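Local coordinates for protein putative dihydrodipicolinate synthase (Thermus thermophilus, PDB 2PCQ) that is a putative member of the dihydrodipicolinate synthase family, built as a TIM barrel and assembled from four copies of the chain, at residues A[29-40]-A[59-70]. Numbering follows the deposited sequence.
Sequences EPLVDGLLVYGS and LRPRKPFLVGLM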
ATOM      1  N   GLU A  29      14.022  22.212  27.762  1.00 14.42           N
ATOM      2  CA  GLU A  29      15.270  21.510  28.051  1.00 15.11           C
ATOM      3  C   GLU A  29      15.493  21.058  29.497  1.00 14.19           C
ATOM      4  O   GLU A  29      16.002  19.959  29.728  1.00 18.08           O
ATOM      5  CB  GLU A  29      16.467  22.349  27.581  1.00 15.44           C
ATOM      6  CG  GLU A  29      17.797  21.610  27.671  1.00 19.48           C
ATOM      7  CD  GLU A  29      18.944  22.375  27.037  1.00 21.01           C
ATOM      8  OE1 GLU A  29      19.179  23.537  27.432  1.00 20.49           O
ATOM      9  OE2 GLU A  29      19.615  21.810  26.146  1.00 24.10           O
ATOM     10  N   PRO A  30      15.125  21.889  30.487  1.00 17.44           N
ATOM     11  CA  PRO A  30      15.326  21.490  31.888  1.00 16.32           C
ATOM     12  C   PRO A  30      14.534  20.247  32.292  1.00 18.94           C
ATOM     13  O   PRO A  30      14.931  19.500  33.190  1.00 20.22           O
ATOM     14  CB  PRO A  30      14.871  22.723  32.666  1.00 17.98           C
ATOM     15  CG  PRO A  30      15.212  23.846  31.733  1.00 19.82           C
ATOM     16  CD  PRO A  30      14.722  23.305  30.407  1.00 18.55           C
ATOM     17  N   LEU A  31      13.413  20.032  31.615  1.00 17.77           N
ATOM     18  CA  LEU A  31      12.532  18.909  31.911  1.00 16.20           C
ATOM     19  C   LEU A  31      12.908  17.598  31.234  1.00 15.90           C
ATOM     20  O   LEU A  31      12.321  16.556  31.538  1.00 17.69           O
ATOM     21  CB  LEU A  31      11.102  19.281  31.518  1.00 16.61           C
ATOM     22  CG  LEU A  31      10.486  20.457  32.282  1.00 16.66           C
ATOM     23  CD1 LEU A  31       9.265  20.986  31.548  1.00 13.45           C
ATOM     24  CD2 LEU A  31      10.117  19.994  33.685  1.00 18.85           C
ATOM     25  N   VAL A  32      13.887  17.642  30.333  1.00 16.87           N
ATOM     26  CA  VAL A  32      14.300  16.454  29.590  1.00 17.47           C
ATOM     27  C   VAL A  32      15.809  16.212  29.588  1.00 18.27           C
ATOM     28  O   VAL A  32      16.583  17.045  30.051  1.00 20.16           O
ATOM     29  CB  VAL A  32      13.815  16.550  28.122  1.00 17.81           C
ATOM     30  CG1 VAL A  32      12.291  16.553  28.075  1.00 13.40           C
ATOM     31  CG2 VAL A  32      14.351  17.833  27.484  1.00 13.02           C
ATOM     32  N   ASP A  33      16.220  15.066  29.051  1.00 15.56           N
ATOM     33  CA  ASP A  33      17.636  14.708  28.989  1.00 19.22           C
ATOM     34  C   ASP A  33      18.392  15.459  27.898  1.00 19.26           C
ATOM     35  O   ASP A  33      19.615  15.587  27.954  1.00 19.26           O
ATOM     36  CB  ASP A  33      17.780  13.203  28.762  1.00 19.14           C
ATOM     37  CG  ASP A  33      17.310  12.391  29.950  1.00 22.68           C
ATOM     38  OD1 ASP A  33      18.004  12.408  30.987  1.00 23.38           O
ATOM     39  OD2 ASP A  33      16.243  11.747  29.851  1.00 20.63           O
ATOM     40  N   GLY A  34      17.656  15.943  26.905  1.00 16.44           N
ATOM     41  CA  GLY A  34      18.268  16.669  25.811  1.00 18.41           C
ATOM     42  C   GLY A  34      17.208  17.032  24.794  1.00 18.87           C
ATOM     43  O   GLY A  34      16.052  16.636  24.931  1.00 20.98           O
ATOM     44  N   LEU A  35      17.596  17.779  23.769  1.00 18.53           N
ATOM     45  CA  LEU A  35      16.647  18.192  22.747  1.00 19.12           C
ATOM     46  C   LEU A  35      17.009  17.669  21.369  1.00 17.00           C
ATOM     47  O   LEU A  35      18.180  17.422  21.071  1.00 15.12           O
ATOM     48  CB  LEU A  35      16.589  19.720  22.659  1.00 15.03           C
ATOM     49  CG  LEU A  35      16.273  20.566  23.892  1.00 20.20           C
ATOM     50  CD1 LEU A  35      16.437  22.036  23.521  1.00 19.92           C
ATOM     51  CD2 LEU A  35      14.857  20.287  24.386  1.00 17.22           C
ATOM     52  N   LEU A  36      15.988  17.498  20.536  1.00 14.38           N
ATOM     53  CA  LEU A  36      16.191  17.101  19.149  1.00 14.90           C
ATOM     54  C   LEU A  36      15.712  18.307  18.356  1.00 14.69           C
ATOM     55  O   LEU A  36      14.520  18.627  18.364  1.00 17.48           O
ATOM     56  CB  LEU A  36      15.353  15.875  18.764  1.00 15.63           C
ATOM     57  CG  LEU A  36      15.155  15.715  17.243  1.00 13.80           C
ATOM     58  CD1 LEU A  36      16.501  15.703  16.522  1.00 10.16           C
ATOM     59  CD2 LEU A  36      14.385  14.435  16.951  1.00 14.82           C
ATOM     60  N   VAL A  37      16.644  18.992  17.701  1.00 13.70           N
ATOM     61  CA  VAL A  37      16.314  20.162  16.892  1.00 13.83           C
ATOM     62  C   VAL A  37      16.117  19.710  15.441  1.00 14.09           C
ATOM     63  O   VAL A  37      16.904  18.927  14.918  1.00 14.98           O
ATOM     64  CB  VAL A  37      17.447  21.220  16.943  1.00 18.33           C
ATOM     65  CG1 VAL A  37      17.054  22.446  16.132  1.00 18.19           C
ATOM     66  CG2 VAL A  37      17.728  21.612  18.385  1.00 17.00           C
ATOM     67  N   TYR A  38      15.057  20.199  14.807  1.00 15.88           N
ATOM     68  CA  TYR A  38      14.740  19.848  13.425  1.00 16.01           C
ATOM     69  C   TYR A  38      14.431  18.363  13.243  1.00 18.21           C
ATOM     70  O   TYR A  38      14.876  17.736  12.278  1.00 16.49           O
ATOM     71  CB  TYR A  38      15.878  20.258  12.474  1.00 15.00           C
ATOM     72  CG  TYR A  38      16.165  21.749  12.428  1.00 13.54           C
ATOM     73  CD1 TYR A  38      15.158  22.684  12.679  1.00 16.48           C
ATOM     74  CD2 TYR A  38      17.438  22.224  12.112  1.00 15.51           C
ATOM     75  CE1 TYR A  38      15.411  24.056  12.614  1.00 14.32           C
ATOM     76  CE2 TYR A  38      17.703  23.601  12.039  1.00 14.27           C
ATOM     77  CZ  TYR A  38      16.686  24.506  12.292  1.00 15.79           C
ATOM     78  OH  TYR A  38      16.930  25.857  12.213  1.00 18.79           O
ATOM     79  N   GLY A  39      13.677  17.807  14.189  1.00 15.11           N
ATOM     80  CA  GLY A  39      13.265  16.417  14.098  1.00 12.77           C
ATOM     81  C   GLY A  39      12.086  16.400  13.141  1.00 14.35           C
ATOM     82  O   GLY A  39      11.787  17.430  12.541  1.00 13.12           O
ATOM     83  N   SER A  40      11.405  15.265  12.990  1.00 16.94           N
ATOM     84  CA  SER A  40      10.272  15.206  12.067  1.00 19.81           C
ATOM     85  C   SER A  40       9.135  16.159  12.447  1.00 20.82           C
ATOM     86  O   SER A  40       8.369  16.587  11.588  1.00 25.51           O
ATOM     87  CB  SER A  40       9.741  13.768  11.943  1.00 19.97           C
ATOM     88  OG  SER A  40       9.309  13.254  13.192  1.00 28.19           O
ATOM     89  N   LEU A  59      19.705  29.183  18.858  1.00 24.99           N
ATOM     90  CA  LEU A  59      19.610  28.324  20.032  1.00 24.80           C
ATOM     91  C   LEU A  59      20.910  28.216  20.812  1.00 24.38           C
ATOM     92  O   LEU A  59      21.992  28.391  20.265  1.00 24.20           O
ATOM     93  CB  LEU A  59      19.156  26.918  19.629  1.00 19.36           C
ATOM     94  CG  LEU A  59      17.834  26.815  18.865  1.00 24.04           C
ATOM     95  CD1 LEU A  59      17.544  25.350  18.581  1.00 20.81           C
ATOM     96  CD2 LEU A  59      16.702  27.445  19.676  1.00 18.95           C
ATOM     97  N   ARG A  60      20.782  27.915  22.098  1.00 27.61           N
ATOM     98  CA  ARG A  60      21.925  27.750  22.985  1.00 32.11           C
ATOM     99  C   ARG A  60      21.606  26.649  23.994  1.00 28.89           C
ATOM    100  O   ARG A  60      21.434  26.910  25.182  1.00 27.36           O
ATOM    101  CB  ARG A  60      22.224  29.067  23.711  1.00 35.57           C
ATOM    102  CG  ARG A  60      22.825  30.147  22.814  1.00 44.73           C
ATOM    103  CD  ARG A  60      24.258  29.804  22.420  1.00 51.39           C
ATOM    104  NE  ARG A  60      24.862  30.825  21.566  1.00 59.16           N
ATOM    105  CZ  ARG A  60      24.638  30.951  20.260  1.00 61.30           C
ATOM    106  NH1 ARG A  60      23.819  30.114  19.636  1.00 49.62           N
ATOM    107  NH2 ARG A  60      25.238  31.916  19.575  1.00 63.20           N
ATOM    108  N   PRO A  61      21.517  25.396  23.523  1.00 25.83           N
ATOM    109  CA  PRO A  61      21.212  24.262  24.400  1.00 22.24           C
ATOM    110  C   PRO A  61      22.271  24.111  25.485  1.00 21.57           C
ATOM    111  O   PRO A  61      23.450  24.317  25.223  1.00 22.26           O
ATOM    112  CB  PRO A  61      21.214  23.069  23.441  1.00 24.44           C
ATOM    113  CG  PRO A  61      20.882  23.684  22.110  1.00 26.58           C
ATOM    114  CD  PRO A  61      21.698  24.946  22.132  1.00 24.06           C
ATOM    115  N   ARG A  62      21.849  23.756  26.697  1.00 21.20           N
ATOM    116  CA  ARG A  62      22.783  23.566  27.807  1.00 17.96           C
ATOM    117  C   ARG A  62      23.075  22.077  27.969  1.00 22.63           C
ATOM    118  O   ARG A  62      24.035  21.686  28.637  1.00 25.80           O
ATOM    119  CB  ARG A  62      22.197  24.106  29.119  1.00 22.82           C
ATOM    120  CG  ARG A  62      21.692  25.542  29.051  1.00 25.33           C
ATOM    121  CD  ARG A  62      21.400  26.114  30.443  1.00 37.61           C
ATOM    122  NE  ARG A  62      22.627  26.407  31.184  1.00 42.96           N
ATOM    123  CZ  ARG A  62      23.307  25.522  31.907  1.00 44.64           C
ATOM    124  NH1 ARG A  62      22.882  24.269  32.007  1.00 48.05           N
ATOM    125  NH2 ARG A  62      24.428  25.886  32.514  1.00 45.23           N
ATOM    126  N   LYS A  63      22.236  21.247  27.356  1.00 18.30           N
ATOM    127  CA  LYS A  63      22.404  19.801  27.434  1.00 17.54           C
ATOM    128  C   LYS A  63      22.742  19.247  26.052  1.00 18.23           C
ATOM    129  O   LYS A  63      22.435  19.872  25.040  1.00 20.59           O
ATOM    130  CB  LYS A  63      21.115  19.153  27.957  1.00 15.84           C
ATOM    131  CG  LYS A  63      20.693  19.661  29.326  1.00 21.55           C
ATOM    132  CD  LYS A  63      19.445  18.960  29.840  1.00 18.67           C
ATOM    133  CE  LYS A  63      19.031  19.522  31.195  1.00 19.84           C
ATOM    134  NZ  LYS A  63      17.829  18.844  31.753  1.00 17.22           N
ATOM    135  N   PRO A  64      23.400  18.075  25.993  1.00 17.99           N
ATOM    136  CA  PRO A  64      23.750  17.484  24.695  1.00 19.44           C
ATOM    137  C   PRO A  64      22.491  17.379  23.836  1.00 19.73           C
ATOM    138  O   PRO A  64      21.472  16.860  24.286  1.00 21.39           O
ATOM    139  CB  PRO A  64      24.304  16.113  25.076  1.00 16.20           C
ATOM    140  CG  PRO A  64      24.944  16.378  26.414  1.00 20.13           C
ATOM    141  CD  PRO A  64      23.912  17.251  27.105  1.00 18.62           C
ATOM    142  N   PHE A  65      22.561  17.869  22.605  1.00 17.54           N
ATOM    143  CA  PHE A  65      21.401  17.835  21.728  1.00 18.23           C
ATOM    144  C   PHE A  65      21.672  17.175  20.388  1.00 17.48           C
ATOM    145  O   PHE A  65      22.824  16.985  19.987  1.00 18.18           O
ATOM    146  CB  PHE A  65      20.877  19.257  21.505  1.00 14.24           C
ATOM    147  CG  PHE A  65      21.831  20.153  20.759  1.00 20.45           C
ATOM    148  CD1 PHE A  65      21.621  20.451  19.415  1.00 16.72           C
ATOM    149  CD2 PHE A  65      22.924  20.721  21.407  1.00 17.73           C
ATOM    150  CE1 PHE A  65      22.484  21.307  18.726  1.00 21.40           C
ATOM    151  CE2 PHE A  65      23.794  21.578  20.731  1.00 19.61           C
ATOM    152  CZ  PHE A  65      23.574  21.873  19.387  1.00 19.45           C
ATOM    153  N   LEU A  66      20.588  16.826  19.705  1.00 16.63           N
ATOM    154  CA  LEU A  66      20.661  16.195  18.400  1.00 13.51           C
ATOM    155  C   LEU A  66      20.063  17.142  17.376  1.00 14.32           C
ATOM    156  O   LEU A  66      19.201  17.961  17.700  1.00 13.51           O
ATOM    157  CB  LEU A  66      19.863  14.888  18.394  1.00 16.86           C
ATOM    158  CG  LEU A  66      20.249  13.784  19.380  1.00 22.28           C
ATOM    159  CD1 LEU A  66      19.203  12.676  19.323  1.00 22.41           C
ATOM    160  CD2 LEU A  66      21.632  13.244  19.038  1.00 20.77           C
ATOM    161  N   VAL A  67      20.529  17.037  16.139  1.00 15.72           N
ATOM    162  CA  VAL A  67      19.999  17.866  15.069  1.00 13.56           C
ATOM    163  C   VAL A  67      19.572  16.961  13.923  1.00 15.85           C
ATOM    164  O   VAL A  67      20.355  16.136  13.447  1.00 15.08           O
ATOM    165  CB  VAL A  67      21.044  18.873  14.551  1.00 18.20           C
ATOM    166  CG1 VAL A  67      20.446  19.700  13.416  1.00 14.22           C
ATOM    167  CG2 VAL A  67      21.490  19.783  15.684  1.00 14.86           C
ATOM    168  N   GLY A  68      18.325  17.107  13.494  1.00 10.87           N
ATOM    169  CA  GLY A  68      17.836  16.293  12.398  1.00 12.96           C
ATOM    170  C   GLY A  68      18.380  16.814  11.081  1.00 16.51           C
ATOM    171  O   GLY A  68      18.454  18.026  10.878  1.00 14.49           O
ATOM    172  N   LEU A  69      18.779  15.907  10.192  1.00 13.87           N
ATOM    173  CA  LEU A  69      19.298  16.300   8.891  1.00 14.09           C
ATOM    174  C   LEU A  69      18.494  15.564   7.830  1.00 17.14           C
ATOM    175  O   LEU A  69      18.609  14.344   7.668  1.00 15.31           O
ATOM    176  CB  LEU A  69      20.790  15.965   8.771  1.00 16.69           C
ATOM    177  CG  LEU A  69      21.507  16.573   7.560  1.00 16.90           C
ATOM    178  CD1 LEU A  69      22.997  16.638   7.835  1.00 21.52           C
ATOM    179  CD2 LEU A  69      21.219  15.761   6.316  1.00 15.89           C
HETATM  180  N   MSE A  70      17.658  16.315   7.125  1.00 13.96           N
HETATM  181  CA  MSE A  70      16.829  15.736   6.087  1.00 15.24           C
HETATM  182  C   MSE A  70      17.077  16.426   4.751  1.00 17.89           C
HETATM  183  O   MSE A  70      16.500  17.477   4.461  1.00 18.98           O
HETATM  184  CB  MSE A  70      15.367  15.858   6.477  1.00 13.23           C
HETATM  185  CG  MSE A  70      15.117  15.350   7.871  1.00 20.55           C
HETATM  186 SE   MSE A  70      13.265  15.368   8.313  1.00 39.22          SE
HETATM  187  CE  MSE A  70      13.451  15.085  10.222  1.00 25.81           C
TER
HETATM  188  O   HOH W   1      19.700  19.605  24.623  1.00 17.49           O
HETATM  189  O   HOH W   2      17.908  19.840  34.339  1.00 21.06           O
HETATM  190  O   HOH W   3      21.297  14.617  25.831  1.00 28.74           O
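The ammonium group of K63 is gripped by two carbonyls at the approach to a TIM-barrel strand, with NZ 2.9 Å from E29 O and 2.8 Å from V32 O; P30 O adds a weak bond and a water accepts another. Lysine suits the place: its long, straight chain, running antiparallel alongside E29, brings several N-H donors to carbonyls gathered by the 3-10 turn. E29 O takes two donors, K63 NZ and the turn's own V32 N, one on each side of its peptide plane. With chi1 at -172° and an extended chain, E29 sends its carboxylate across to two successive amides, which its two oxygens can share: R62 N binds OE1 on the syn side at 2.8 Å, and K63 N meets OE2 from above the carboxylate plane. A water accepting from L35 N also lies close to E29 OE2 and K63 O. Parallel strands 36-37 and 66-69, joined through helix 49-57 as a beta-alpha-beta unit, then pair through L66 N to L35 O, V37 N to L66 O, and G68 N to V37 O at 2.7 Å. Beta-branched V37 and V67 face the helical layer; V37 CG2 and L59 CD1 meet tip to tip at 3.7 Å beside F21. Leucines L36 and L66 fill the opposite face. G68, lacking a side chain, brings CA within 3.3 Å of Y38 O. Selenomethionine M70, packed with S40 against Y99 of the second subunit, lays CE 3.5 Å from G39 C.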